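Local coordinates for putative uncharacterized protein (Trypanosoma congolense, PDB 4E40) that forms the helical-bundle part of a cell-surface receptor that probably takes up haptoglobin-hemoglobin as a nutrient source, at residues A[65-70]-A[238-243]. Residues are numbered along the deposited sequence; the frame is centred on the assembly and turned at random.
Sequences ERASAA and EEAETE
Arg-66 reaches across to Glu-241 over a seam of alanines, joining helices 28-73 and 192-246 where they run in the same general direction, their local axes 8.4 Å apart and 32° from parallel. Glu-241 is modelled in two conformers, and its ion pair and side-chain approaches hold for the one described, so they are somewhat doubtful. Followed outward, the arginine first offers hydrocarbon: its CB lies near OE2 of Glu-241, and CG, anti to the backbone carbonyl carbon, leads on to CD, which passes 3.8 Å from the same oxygen. The chain then bends at chi3 (-96°) and brings NH2 to OE1 of Glu-241, at 3.2 Å. This hydrogen-bonded salt bridge is far from straight, with an N-H...O angle of 138°; the nitrogen comes from above the carboxylate plane, so the pair is held by one slanted bond and not by a flat, two-pronged grip. A long, flexible arginine and an extended glutamate suit this border, where both can span the gap while staying near solvent. The other carboxylate oxygen, OE2, weakly accepts from a water that donates more firmly to O of Arg-66, 2.6 Å away.

Beneath the ion pair the side chains are as small as they can be while still carrying a CB. The methyl of Ala-240 meets Ala-70 CB at 4.1 Å and Ala-67 CB at 4.2 Å, and Ala-70 CB also rests 3.5 Å from O of Ala-240. Alanine suits these buried places because it lets the backbones approach closely, with CA atoms 5.6 Å apart at Ala-67 and Ala-240. Ser-244 OG extends the junction by hydrogen bonding O of Ala-70. The contact lies far from the centre of the elongated helical bundle, with helix 82-147 as the third neighbour, touched by Glu-239 at Ala-90 and by Glu-243 at Val-87.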
ATOM      1  N   GLU A  65      -1.027 -18.573 -31.914  1.00 20.80           N
ATOM      2  CA  GLU A  65      -0.376 -19.633 -32.680  1.00 21.98           C
ATOM      3  C   GLU A  65      -1.357 -20.507 -33.440  1.00 21.15           C
ATOM      4  O   GLU A  65      -1.035 -20.964 -34.570  1.00 22.56           O
ATOM      5  CB  GLU A  65       0.638 -20.393 -31.787  1.00 22.96           C
ATOM      6  CG  GLU A  65       1.829 -19.531 -31.316  1.00 25.85           C
ATOM      7  CD  GLU A  65       2.506 -18.675 -32.419  1.00 30.79           C
ATOM      8  OE1 GLU A  65       2.875 -19.183 -33.493  1.00 35.17           O
ATOM      9  OE2 GLU A  65       2.626 -17.444 -32.245  1.00 30.00           O
ATOM     10  N   ARG A  66      -2.534 -20.758 -32.879  1.00 20.60           N
ATOM     11  CA  ARG A  66      -3.598 -21.452 -33.611  1.00 22.29           C
ATOM     12  C   ARG A  66      -4.015 -20.635 -34.833  1.00 23.07           C
ATOM     13  O   ARG A  66      -4.229 -21.192 -35.937  1.00 23.07           O
ATOM     14  CB  ARG A  66      -4.760 -21.751 -32.719  1.00 25.52           C
ATOM     15  CG  ARG A  66      -4.401 -22.865 -31.721  1.00 28.95           C
ATOM     16  CD  ARG A  66      -5.647 -23.338 -30.964  1.00 33.40           C
ATOM     17  NE  ARG A  66      -5.771 -22.666 -29.691  1.00 44.65           N
ATOM     18  CZ  ARG A  66      -6.550 -21.621 -29.456  1.00 46.71           C
ATOM     19  NH1 ARG A  66      -6.541 -21.113 -28.242  1.00 39.09           N
ATOM     20  NH2 ARG A  66      -7.317 -21.085 -30.419  1.00 47.77           N
ATOM     21  N   ALA A  67      -4.090 -19.308 -34.652  1.00 21.67           N
ATOM     22  CA  ALA A  67      -4.456 -18.482 -35.808  1.00 22.71           C
ATOM     23  C   ALA A  67      -3.351 -18.544 -36.903  1.00 22.83           C
ATOM     24  O   ALA A  67      -3.680 -18.632 -38.116  1.00 22.67           O
ATOM     25  CB  ALA A  67      -4.731 -17.036 -35.338  1.00 21.69           C
ATOM     26  N   SER A  68      -2.074 -18.513 -36.491  1.00 23.40           N
ATOM     27  CA  SER A  68      -0.919 -18.556 -37.402  1.00 24.11           C
ATOM     28  C   SER A  68      -0.920 -19.888 -38.143  1.00 24.65           C
ATOM     29  O   SER A  68      -0.657 -19.930 -39.365  1.00 24.04           O
ATOM     30  CB  SER A  68       0.385 -18.412 -36.657  1.00 28.62           C
ATOM     31  OG  SER A  68       0.553 -17.050 -36.251  1.00 36.78           O
ATOM     32  N   ALA A  69      -1.275 -20.954 -37.407  1.00 23.69           N
ATOM     33  CA  ALA A  69      -1.380 -22.286 -38.069  1.00 24.83           C
ATOM     34  C   ALA A  69      -2.476 -22.315 -39.157  1.00 25.72           C
ATOM     35  O   ALA A  69      -2.266 -22.916 -40.229  1.00 24.54           O
ATOM     36  CB  ALA A  69      -1.523 -23.412 -37.058  1.00 25.25           C
ATOM     37  N   ALA A  70      -3.612 -21.618 -38.905  1.00 24.62           N
ATOM     38  CA  ALA A  70      -4.727 -21.472 -39.881  1.00 25.77           C
ATOM     39  C   ALA A  70      -4.291 -20.711 -41.135  1.00 26.02           C
ATOM     40  O   ALA A  70      -4.573 -21.159 -42.271  1.00 27.25           O
ATOM     41  CB  ALA A  70      -5.974 -20.869 -39.220  1.00 27.84           C
ATOM     42  N   GLU A 238     -10.580 -17.770 -33.393  0.50 22.73           N
ATOM     43  CA  GLU A 238     -11.664 -18.675 -33.699  0.50 25.54           C
ATOM     44  C   GLU A 238     -12.118 -18.505 -35.161  0.50 24.77           C
ATOM     45  O   GLU A 238     -12.233 -19.477 -35.945  0.50 23.91           O
ATOM     46  CB  GLU A 238     -12.816 -18.469 -32.723  0.50 26.47           C
ATOM     47  CG  GLU A 238     -12.566 -18.959 -31.311  0.50 28.81           C
ATOM     48  CD  GLU A 238     -13.587 -18.399 -30.327  0.50 31.04           C
ATOM     49  OE1 GLU A 238     -14.675 -17.976 -30.782  0.50 34.06           O
ATOM     50  OE2 GLU A 238     -13.309 -18.359 -29.107  0.50 33.97           O
ATOM     51  N   GLU A 239     -12.334 -17.254 -35.568  1.00 24.63           N
ATOM     52  CA  GLU A 239     -12.701 -17.020 -36.968  1.00 27.13           C
ATOM     53  C   GLU A 239     -11.677 -17.570 -37.948  1.00 25.27           C
ATOM     54  O   GLU A 239     -12.037 -18.212 -38.967  1.00 26.57           O
ATOM     55  CB  GLU A 239     -13.059 -15.529 -37.244  1.00 27.33           C
ATOM     56  CG  GLU A 239     -13.757 -15.498 -38.626  1.00 30.47           C
ATOM     57  CD  GLU A 239     -13.839 -14.146 -39.311  1.00 33.86           C
ATOM     58  OE1 GLU A 239     -13.289 -13.137 -38.805  1.00 35.88           O
ATOM     59  OE2 GLU A 239     -14.434 -14.156 -40.423  1.00 32.46           O
ATOM     60  N   ALA A 240     -10.398 -17.349 -37.668  1.00 24.45           N
ATOM     61  CA  ALA A 240      -9.349 -17.861 -38.532  1.00 24.71           C
ATOM     62  C   ALA A 240      -9.469 -19.402 -38.633  1.00 27.02           C
ATOM     63  O   ALA A 240      -9.361 -19.940 -39.734  1.00 27.69           O
ATOM     64  CB  ALA A 240      -7.964 -17.442 -38.061  1.00 24.64           C
ATOM     65  N   GLU A 241      -9.675 -20.086 -37.512  0.50 29.11           N
ATOM     66  CA  GLU A 241      -9.800 -21.558 -37.533  0.50 31.26           C
ATOM     67  C   GLU A 241     -11.056 -21.979 -38.294  0.50 33.63           C
ATOM     68  O   GLU A 241     -10.979 -22.779 -39.244  0.50 32.80           O
ATOM     69  CB  GLU A 241      -9.795 -22.136 -36.106  0.50 33.32           C
ATOM     70  CG  GLU A 241      -8.493 -21.895 -35.353  0.50 36.92           C
ATOM     71  CD  GLU A 241      -8.392 -22.663 -34.042  0.50 40.92           C
ATOM     72  OE1 GLU A 241      -8.874 -22.170 -32.997  0.50 45.19           O
ATOM     73  OE2 GLU A 241      -7.785 -23.747 -34.055  0.50 43.21           O
ATOM     74  N   THR A 242     -12.201 -21.429 -37.897  1.00 32.05           N
ATOM     75  CA  THR A 242     -13.476 -21.794 -38.503  1.00 34.72           C
ATOM     76  C   THR A 242     -13.442 -21.606 -40.031  1.00 35.26           C
ATOM     77  O   THR A 242     -13.792 -22.525 -40.802  1.00 35.69           O
ATOM     78  CB  THR A 242     -14.637 -20.977 -37.882  1.00 34.68           C
ATOM     79  OG1 THR A 242     -14.765 -21.314 -36.512  1.00 37.53           O
ATOM     80  CG2 THR A 242     -15.970 -21.338 -38.543  1.00 36.95           C
ATOM     81  N   GLU A 243     -12.965 -20.452 -40.493  1.00 34.83           N
ATOM     82  CA  GLU A 243     -12.906 -20.208 -41.932  1.00 34.19           C
ATOM     83  C   GLU A 243     -11.895 -21.071 -42.675  1.00 34.54           C
ATOM     84  O   GLU A 243     -12.141 -21.487 -43.831  1.00 33.20           O
ATOM     85  CB  GLU A 243     -12.644 -18.731 -42.226  1.00 34.19           C
ATOM     86  CG  GLU A 243     -13.806 -17.840 -41.794  1.00 36.65           C
ATOM     87  CD  GLU A 243     -15.047 -18.006 -42.689  1.00 39.77           C
ATOM     88  OE1 GLU A 243     -14.899 -18.222 -43.906  1.00 42.26           O
ATOM     89  OE2 GLU A 243     -16.178 -17.922 -42.175  1.00 43.26           O
TER
HETATM   90  O   HOH W   1      -5.204 -23.560 -36.290  1.00 36.08           O